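Local structure of gamma-hexachlorocyclohexane dehydrochlorinase (Novosphingobium barchaimii LL02, 5KVB) at residues Y24-I29 / A40-D45; D93-I98 / G129-S134. The protein probably dehydrochlorinates the pollutant gamma-hexachlorocyclohexane (lindane) in two successive steps, by way of pentachlorocyclohexene, to a tetrachlorocyclohexadiene. All coordinates share one frame; numbering follows the deposited sequence.

Contact 1: Y24-I29 / A40-D45; sequences YSDQLI and ASIWWD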
ATOM      1  N   TYR A  24       6.310  -8.691   7.969  1.00  4.31           N
ATOM      2  CA  TYR A  24       6.698  -8.165   6.674  1.00  4.82           C
ATOM      3  C   TYR A  24       6.839  -6.639   6.704  1.00  6.27           C
ATOM      4  O   TYR A  24       7.831  -6.093   6.213  1.00  6.27           O
ATOM      5  CB  TYR A  24       5.693  -8.610   5.625  1.00  7.68           C
ATOM      6  CG  TYR A  24       6.044  -8.228   4.209  1.00  8.08           C
ATOM      7  CD1 TYR A  24       6.912  -9.001   3.440  1.00  6.47           C
ATOM      8  CD2 TYR A  24       5.504  -7.095   3.645  1.00  6.90           C
ATOM      9  CE1 TYR A  24       7.210  -8.645   2.125  1.00  6.78           C
ATOM     10  CE2 TYR A  24       5.803  -6.732   2.348  1.00  8.33           C
ATOM     11  CZ  TYR A  24       6.637  -7.504   1.599  1.00  8.82           C
ATOM     12  OH  TYR A  24       6.912  -7.120   0.309  1.00  8.92           O
ATOM     13  N   SER A  25       5.874  -5.938   7.287  1.00  5.77           N
ATOM     14  CA  SER A  25       6.036  -4.498   7.428  1.00  5.32           C
ATOM     15  C   SER A  25       7.245  -4.150   8.304  1.00  5.16           C
ATOM     16  O   SER A  25       7.938  -3.164   8.018  1.00  5.00           O
ATOM     17  CB  SER A  25       4.760  -3.872   7.983  1.00  4.87           C
ATOM     18  OG  SER A  25       3.759  -3.866   6.968  1.00  7.11           O
ATOM     19  N   ASP A  26       7.518  -4.957   9.330  1.00  5.67           N
ATOM     20  CA  ASP A  26       8.673  -4.727  10.210  1.00  5.89           C
ATOM     21  C   ASP A  26       9.998  -4.838   9.436  1.00  8.88           C
ATOM     22  O   ASP A  26      10.945  -4.114   9.740  1.00  7.06           O
ATOM     23  CB  ASP A  26       8.677  -5.705  11.401  1.00  4.61           C
ATOM     24  CG  ASP A  26       7.726  -5.292  12.521  1.00  7.02           C
ATOM     25  OD1 ASP A  26       7.206  -4.149  12.486  1.00  8.12           O
ATOM     26  OD2 ASP A  26       7.504  -6.109  13.446  1.00  8.52           O
ATOM     27  N   GLN A  27      10.054  -5.707   8.425  1.00  4.40           N
ATOM     28  CA  GLN A  27      11.242  -5.785   7.580  1.00  5.15           C
ATOM     29  C   GLN A  27      11.463  -4.456   6.862  1.00  6.16           C
ATOM     30  O   GLN A  27      12.564  -3.901   6.879  1.00  6.96           O
ATOM     31  CB  GLN A  27      11.120  -6.932   6.563  1.00  5.30           C
ATOM     32  CG  GLN A  27      12.450  -7.329   5.866  1.00  6.34           C
ATOM     33  CD  GLN A  27      12.857  -6.424   4.709  1.00  8.32           C
ATOM     34  OE1 GLN A  27      12.047  -5.680   4.171  1.00 12.40           O
ATOM     35  NE2 GLN A  27      14.127  -6.507   4.312  1.00 12.19           N
ATOM     36  N   LEU A  28      10.414  -3.943   6.231  0.53  4.97           N
ATOM     37  CA  LEU A  28      10.534  -2.704   5.462  0.53  6.53           C
ATOM     38  C   LEU A  28      10.859  -1.513   6.366  0.53  6.87           C
ATOM     39  O   LEU A  28      11.758  -0.720   6.067  0.53  6.70           O
ATOM     40  CB  LEU A  28       9.250  -2.430   4.670  0.53  6.25           C
ATOM     41  CG  LEU A  28       9.112  -3.113   3.303  0.53  7.91           C
ATOM     42  CD1 LEU A  28       8.999  -4.622   3.430  0.53  6.84           C
ATOM     43  CD2 LEU A  28       7.933  -2.561   2.514  0.53  7.26           C
ATOM     44  N   ILE A  29      10.127  -1.386   7.468  1.00  5.49           N
ATOM     45  CA  ILE A  29      10.340  -0.282   8.410  1.00  5.64           C
ATOM     46  C   ILE A  29      11.737  -0.360   9.049  1.00  7.60           C
ATOM     47  O   ILE A  29      12.438   0.649   9.171  1.00  8.35           O
ATOM     48  CB  ILE A  29       9.241  -0.284   9.511  1.00  4.56           C
ATOM     49  CG1 ILE A  29       7.861   0.018   8.907  1.00  5.57           C
ATOM     50  CG2 ILE A  29       9.537   0.745  10.605  1.00  7.26           C
ATOM     51  CD1 ILE A  29       6.699  -0.415   9.797  1.00  7.52           C
ATOM     52  N   ALA A  40      16.046  -7.133  13.542  1.00 11.51           N
ATOM     53  CA  ALA A  40      16.586  -8.401  14.035  1.00 11.88           C
ATOM     54  C   ALA A  40      15.497  -9.343  14.551  1.00 11.22           C
ATOM     55  O   ALA A  40      15.647 -10.563  14.484  1.00 11.99           O
ATOM     56  CB  ALA A  40      17.618  -8.145  15.137  1.00 14.32           C
ATOM     57  N   SER A  41      14.399  -8.772  15.041  1.00  9.50           N
ATOM     58  CA  SER A  41      13.357  -9.507  15.751  1.00  8.56           C
ATOM     59  C   SER A  41      12.536 -10.470  14.886  1.00  8.53           C
ATOM     60  O   SER A  41      11.875 -11.359  15.420  1.00 11.09           O
ATOM     61  CB  SER A  41      12.383  -8.524  16.427  1.00 12.11           C
ATOM     62  OG  SER A  41      11.634  -7.796  15.466  1.00 15.83           O
ATOM     63  N   ILE A  42      12.576 -10.294  13.571  1.00  9.05           N
ATOM     64  CA  ILE A  42      11.631 -10.964  12.674  1.00  7.57           C
ATOM     65  C   ILE A  42      12.146 -12.257  12.026  1.00  4.76           C
ATOM     66  O   ILE A  42      11.408 -12.888  11.259  1.00  5.78           O
ATOM     67  CB  ILE A  42      11.190 -10.010  11.532  1.00  7.67           C
ATOM     68  CG1 ILE A  42      12.371  -9.716  10.600  1.00  7.37           C
ATOM     69  CG2 ILE A  42      10.602  -8.708  12.089  1.00 10.00           C
ATOM     70  CD1 ILE A  42      12.105  -8.634   9.529  1.00 11.31           C
ATOM     71  N   TRP A  43      13.386 -12.658  12.333  1.00  7.13           N
ATOM     72  CA  TRP A  43      14.053 -13.787  11.656  1.00  6.81           C
ATOM     73  C   TRP A  43      14.323 -14.984  12.561  1.00  5.81           C
ATOM     74  O   TRP A  43      14.879 -14.821  13.651  1.00  8.44           O
ATOM     75  CB  TRP A  43      15.414 -13.362  11.081  1.00  6.95           C
ATOM     76  CG  TRP A  43      15.425 -12.115  10.254  1.00  6.31           C
ATOM     77  CD1 TRP A  43      15.684 -10.848  10.697  1.00  8.02           C
ATOM     78  CD2 TRP A  43      15.159 -12.006   8.854  1.00  6.08           C
ATOM     79  NE1 TRP A  43      15.605  -9.956   9.654  1.00  9.11           N
ATOM     80  CE2 TRP A  43      15.269 -10.639   8.512  1.00  7.79           C
ATOM     81  CE3 TRP A  43      14.830 -12.927   7.856  1.00  6.51           C
ATOM     82  CZ2 TRP A  43      15.078 -10.172   7.204  1.00 10.14           C
ATOM     83  CZ3 TRP A  43      14.638 -12.466   6.557  1.00  7.46           C
ATOM     84  CH2 TRP A  43      14.769 -11.100   6.244  1.00  7.69           C
ATOM     85  N   TRP A  44      14.020 -16.188  12.090  1.00  6.64           N
ATOM     86  CA  TRP A  44      14.581 -17.384  12.741  1.00  6.40           C
ATOM     87  C   TRP A  44      16.099 -17.379  12.553  1.00  7.22           C
ATOM     88  O   TRP A  44      16.613 -16.779  11.609  1.00  7.81           O
ATOM     89  CB  TRP A  44      13.983 -18.668  12.161  1.00  6.72           C
ATOM     90  CG  TRP A  44      12.529 -18.859  12.470  1.00  7.61           C
ATOM     91  CD1 TRP A  44      11.509 -19.016  11.569  1.00  8.16           C
ATOM     92  CD2 TRP A  44      11.935 -18.916  13.770  1.00  8.30           C
ATOM     93  NE1 TRP A  44      10.315 -19.167  12.238  1.00  7.15           N
ATOM     94  CE2 TRP A  44      10.546 -19.106  13.589  1.00  7.50           C
ATOM     95  CE3 TRP A  44      12.437 -18.811  15.074  1.00 10.76           C
ATOM     96  CZ2 TRP A  44       9.657 -19.191  14.660  1.00 12.05           C
ATOM     97  CZ3 TRP A  44      11.553 -18.899  16.136  1.00 11.85           C
ATOM     98  CH2 TRP A  44      10.179 -19.084  15.923  1.00 10.91           C
ATOM     99  N   ASP A  45      16.825 -18.051  13.442  1.00  8.17           N
ATOM    100  CA  ASP A  45      18.285 -18.026  13.353  1.00  8.18           C
ATOM    101  C   ASP A  45      18.818 -18.707  12.095  1.00  7.28           C
ATOM    102  O   ASP A  45      19.949 -18.403  11.658  1.00  7.80           O
ATOM    103  CB  ASP A  45      18.912 -18.657  14.600  1.00  9.41           C
ATOM    104  CG  ASP A  45      18.801 -17.765  15.824  1.00 12.12           C
ATOM    105  OD1 ASP A  45      18.573 -16.548  15.670  1.00 16.18           O
ATOM    106  OD2 ASP A  45      18.971 -18.277  16.948  1.00 20.26           O
TER
HETATM  107  O   HOH W   1       9.390  -6.506  15.506  1.00 22.25           O
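The carboxylate of Asp26 is gripped from several sides, and one of its oxygens, OD2, is linked to the 40-45 segment through a water. OD2 accepts a hydrogen bond from this water, 2.8 Å away, which donates another to OG of Ser41, at 2.6 Å. OD1 is held by two arginines, in salt bridges to NH1 of Arg38 in its own chain and to NE of Arg86 of the second subunit. The Ser41 hydroxyl is also hydrogen-bonded to the carbonyl O of Arg38, so backbone, water and carboxylate form one small network. The positive neighbours would be expected to favour a charged carboxylate. Beside this polar network the contact is apolar and buried. Ile42, in a type I turn from Ala40 to Trp43, splits its branches over two helix residues: CG2 packs on CB of Asp26 at 3.6 Å, whereas CD1 lies 3.6 Å from both CA and CB of Gln27. Its CG1 sits between the backbone N and carbonyl carbon (chi1 68°), with CD1 extended beyond it (chi2 -172°), and this carries the methyl to the helix backbone; CG1 also lies over the outer part of one face of the Trp43 ring. With CG anti to its backbone N, Gln27 brings CG to 4.1 Å from CZ2 of Trp43; the chain then bends, and the amide plane stands 89° from the indole. Leu136 touches both of these side chains, and Trp49 and Phe133 meet the indole. The side chain of Gln27 lies about 6 Å from that of His80, the probable proton acceptor. The turn at 40-43 thus packs against the long helix 10-33, near what is probably the catalytic pocket of this SnoaL-like, NTF2-type alpha+beta fold.

Contact 2: D93-I98 / G129-S134; sequences DKVNGI and GVWKFS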
ATOM      1  N   ASP A  93       1.818 -24.673   9.311  1.00 10.36           N
ATOM      2  CA  ASP A  93       2.946 -23.968   9.935  1.00 10.74           C
ATOM      3  C   ASP A  93       3.937 -23.364   8.939  1.00 10.44           C
ATOM      4  O   ASP A  93       5.061 -23.029   9.308  1.00  7.41           O
ATOM      5  CB  ASP A  93       3.697 -24.918  10.883  1.00  9.70           C
ATOM      6  CG  ASP A  93       2.821 -25.437  12.006  1.00 12.72           C
ATOM      7  OD1 ASP A  93       2.085 -24.649  12.635  1.00 12.60           O
ATOM      8  OD2 ASP A  93       2.873 -26.662  12.244  1.00 19.39           O
ATOM      9  N   LYS A  94       3.535 -23.242   7.679  1.00  8.05           N
ATOM     10  CA  LYS A  94       4.412 -22.663   6.670  1.00  7.18           C
ATOM     11  C   LYS A  94       3.574 -21.842   5.702  1.00  6.45           C
ATOM     12  O   LYS A  94       2.593 -22.330   5.131  1.00  7.59           O
ATOM     13  CB  LYS A  94       5.204 -23.749   5.923  1.00  9.13           C
ATOM     14  CG  LYS A  94       6.207 -23.202   4.899  1.00 11.80           C
ATOM     15  CD  LYS A  94       7.077 -24.306   4.267  1.00 12.98           C
ATOM     16  CE  LYS A  94       8.004 -24.960   5.288  1.00 19.69           C
ATOM     17  NZ  LYS A  94       8.927 -25.984   4.686  1.00 20.09           N
ATOM     18  N   VAL A  95       3.965 -20.581   5.544  1.00  5.13           N
ATOM     19  CA  VAL A  95       3.252 -19.642   4.684  1.00  5.80           C
ATOM     20  C   VAL A  95       4.189 -19.054   3.617  1.00  6.26           C
ATOM     21  O   VAL A  95       5.331 -18.678   3.911  1.00  6.25           O
ATOM     22  CB  VAL A  95       2.619 -18.503   5.520  1.00  5.03           C
ATOM     23  CG1 VAL A  95       2.138 -17.357   4.627  1.00  7.61           C
ATOM     24  CG2 VAL A  95       1.481 -19.057   6.353  1.00  7.66           C
ATOM     25  N   ASN A  96       3.710 -19.012   2.372  1.00  6.62           N
ATOM     26  CA  ASN A  96       4.350 -18.272   1.287  1.00  6.50           C
ATOM     27  C   ASN A  96       3.771 -16.873   1.170  1.00  7.20           C
ATOM     28  O   ASN A  96       2.548 -16.711   1.210  1.00  6.60           O
ATOM     29  CB  ASN A  96       4.125 -18.964  -0.062  1.00  7.32           C
ATOM     30  CG  ASN A  96       5.026 -20.148  -0.301  1.00  6.27           C
ATOM     31  OD1 ASN A  96       6.045 -20.323   0.350  1.00  9.91           O
ATOM     32  ND2 ASN A  96       4.665 -20.950  -1.300  1.00 10.35           N
ATOM     33  N   GLY A  97       4.628 -15.876   0.993  1.00  5.65           N
ATOM     34  CA  GLY A  97       4.171 -14.544   0.666  1.00  5.13           C
ATOM     35  C   GLY A  97       4.757 -14.001  -0.630  1.00  5.12           C
ATOM     36  O   GLY A  97       5.886 -14.333  -1.005  1.00  5.22           O
ATOM     37  N   ILE A  98       3.983 -13.172  -1.318  1.00  4.89           N
ATOM     38  CA  ILE A  98       4.485 -12.368  -2.423  1.00  4.86           C
ATOM     39  C   ILE A  98       4.009 -10.934  -2.182  1.00  5.73           C
ATOM     40  O   ILE A  98       2.892 -10.718  -1.710  1.00  5.75           O
ATOM     41  CB  ILE A  98       4.005 -12.885  -3.811  1.00  4.80           C
ATOM     42  CG1 ILE A  98       2.472 -12.884  -3.912  1.00  5.14           C
ATOM     43  CG2 ILE A  98       4.588 -14.280  -4.095  1.00  6.57           C
ATOM     44  CD1 ILE A  98       1.926 -13.322  -5.272  1.00  8.79           C
ATOM     45  N   GLY A 129       4.537 -22.363  18.204  1.00 10.69           N
ATOM     46  CA  GLY A 129       3.434 -21.421  18.231  1.00 12.40           C
ATOM     47  C   GLY A 129       3.697 -20.013  17.718  1.00 15.32           C
ATOM     48  O   GLY A 129       2.768 -19.226  17.587  1.00 18.20           O
ATOM     49  N   VAL A 130       4.957 -19.699  17.424  1.00  8.71           N
ATOM     50  CA  VAL A 130       5.378 -18.347  17.055  1.00 10.93           C
ATOM     51  C   VAL A 130       5.776 -18.280  15.578  1.00  7.95           C
ATOM     52  O   VAL A 130       6.472 -19.173  15.088  1.00  9.35           O
ATOM     53  CB  VAL A 130       6.572 -17.896  17.934  1.00 11.84           C
ATOM     54  CG1 VAL A 130       7.106 -16.531  17.505  1.00 11.28           C
ATOM     55  CG2 VAL A 130       6.169 -17.873  19.398  1.00 16.03           C
ATOM     56  N   TRP A 131       5.347 -17.223  14.872  1.00  7.24           N
ATOM     57  CA  TRP A 131       5.729 -16.994  13.465  1.00  6.39           C
ATOM     58  C   TRP A 131       6.951 -16.091  13.320  1.00  7.95           C
ATOM     59  O   TRP A 131       7.017 -15.040  13.954  1.00  7.45           O
ATOM     60  CB  TRP A 131       4.571 -16.343  12.678  1.00  7.11           C
ATOM     61  CG  TRP A 131       3.371 -17.223  12.464  1.00  4.46           C
ATOM     62  CD1 TRP A 131       2.215 -17.219  13.198  1.00  7.43           C
ATOM     63  CD2 TRP A 131       3.193 -18.210  11.442  1.00  5.42           C
ATOM     64  NE1 TRP A 131       1.336 -18.150  12.704  1.00  6.24           N
ATOM     65  CE2 TRP A 131       1.912 -18.782  11.632  1.00  4.41           C
ATOM     66  CE3 TRP A 131       3.998 -18.688  10.405  1.00  6.83           C
ATOM     67  CZ2 TRP A 131       1.411 -19.787  10.796  1.00  7.82           C
ATOM     68  CZ3 TRP A 131       3.495 -19.693   9.573  1.00  6.27           C
ATOM     69  CH2 TRP A 131       2.216 -20.228   9.775  1.00  6.95           C
ATOM     70  N   LYS A 132       7.894 -16.485  12.460  1.00  6.04           N
ATOM     71  CA  LYS A 132       8.983 -15.603  12.011  1.00  5.74           C
ATOM     72  C   LYS A 132       9.319 -15.904  10.552  1.00  4.26           C
ATOM     73  O   LYS A 132       8.910 -16.951  10.008  1.00  5.74           O
ATOM     74  CB  LYS A 132      10.254 -15.748  12.888  1.00  6.19           C
ATOM     75  CG  LYS A 132      10.106 -15.187  14.316  1.00  8.99           C
ATOM     76  CD  LYS A 132      11.445 -15.081  15.051  1.00 11.42           C
ATOM     77  CE  LYS A 132      11.231 -14.625  16.496  1.00 15.48           C
ATOM     78  NZ  LYS A 132      12.520 -14.270  17.164  1.00 23.82           N
ATOM     79  N   PHE A 133      10.047 -14.988   9.912  1.00  4.44           N
ATOM     80  CA  PHE A 133      10.615 -15.252   8.574  1.00  4.40           C
ATOM     81  C   PHE A 133      11.503 -16.482   8.558  1.00  5.06           C
ATOM     82  O   PHE A 133      12.353 -16.639   9.452  1.00  6.37           O
ATOM     83  CB  PHE A 133      11.503 -14.104   8.094  1.00  4.64           C
ATOM     84  CG  PHE A 133      10.805 -12.974   7.373  1.00  4.78           C
ATOM     85  CD1 PHE A 133      10.692 -12.972   5.983  1.00  5.32           C
ATOM     86  CD2 PHE A 133      10.387 -11.855   8.074  1.00  6.37           C
ATOM     87  CE1 PHE A 133      10.126 -11.889   5.308  1.00  5.76           C
ATOM     88  CE2 PHE A 133       9.811 -10.774   7.413  1.00  5.40           C
ATOM     89  CZ  PHE A 133       9.682 -10.783   6.026  1.00  5.34           C
ATOM     90  N   SER A 134      11.344 -17.306   7.529  1.00  5.63           N
ATOM     91  CA  SER A 134      12.325 -18.346   7.218  1.00  6.87           C
ATOM     92  C   SER A 134      13.064 -18.043   5.912  1.00  6.14           C
ATOM     93  O   SER A 134      14.184 -18.514   5.721  1.00  8.41           O
ATOM     94  CB  SER A 134      11.672 -19.729   7.134  1.00  8.74           C
ATOM     95  OG  SER A 134      10.568 -19.743   6.254  1.00 10.60           O
TER
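The indole of Trp131 reaches toward the Asp93-Val95 backbone with the far end of its six-membered ring. The backbone N of Lys94 lies at the ring edge, near its plane, 3.9 Å from CH2. Two other groups come in obliquely: the carbonyl carbon of Asp93, 3.7 Å from CH2, and the CG2 methyl of Val95, also 3.7 Å from CH2. CZ3 adds a contact of 3.7 Å to the carbonyl O of Asp93. With CG anti to its own carbonyl carbon (chi1 -68°), the indole is laid across to strand 94-107 and meets the valine side chain at about a right angle. In this SnoaL-like sheet, strands 94-107 and 130-145 are not neighbours: strand 113-127 runs between them, antiparallel to each, and it is to Arg126 and Tyr124 of that strand that Asp93 and Val95 make their backbone hydrogen bonds. The indole therefore spans the middle strand, on the face where helix 10-33 packs, and Ile20 of that helix touches both Trp131 and Val95. NE1 makes a weak hydrogen bond to OG of Ser16, again on the helix. Replacing Trp131 by an alanine is likely to leave the Val95 methyl and the Asp93 backbone without their aromatic neighbour, and to open a gap against Ile20. Towards solvent, the exposed Asp93 puts OD1 in a salt bridge with NE of Arg126, whose side chain also touches Trp131.

Contact 1 joins helix 10-33 to the turn before strand 43-44; contact 2 joins two strands of the sheet, and the same helix packs beside it. The touching residues of contact 1 are buried, its centre about 8 Å from that of the chain and near the probable catalytic residues; the centre of contact 2 lies about 14 Å out, only partly buried and away from them. Contact 1 couples apolar packing to a water bridge and to charges that reach a second subunit, whereas contact 2 relies on one large ring against backbone and a methyl. Their centres are about 11 Å apart, and Ile42 O probably accepts a hydrogen bond from Phe133 N at 2.8 Å, tying the turn to strand 130-145.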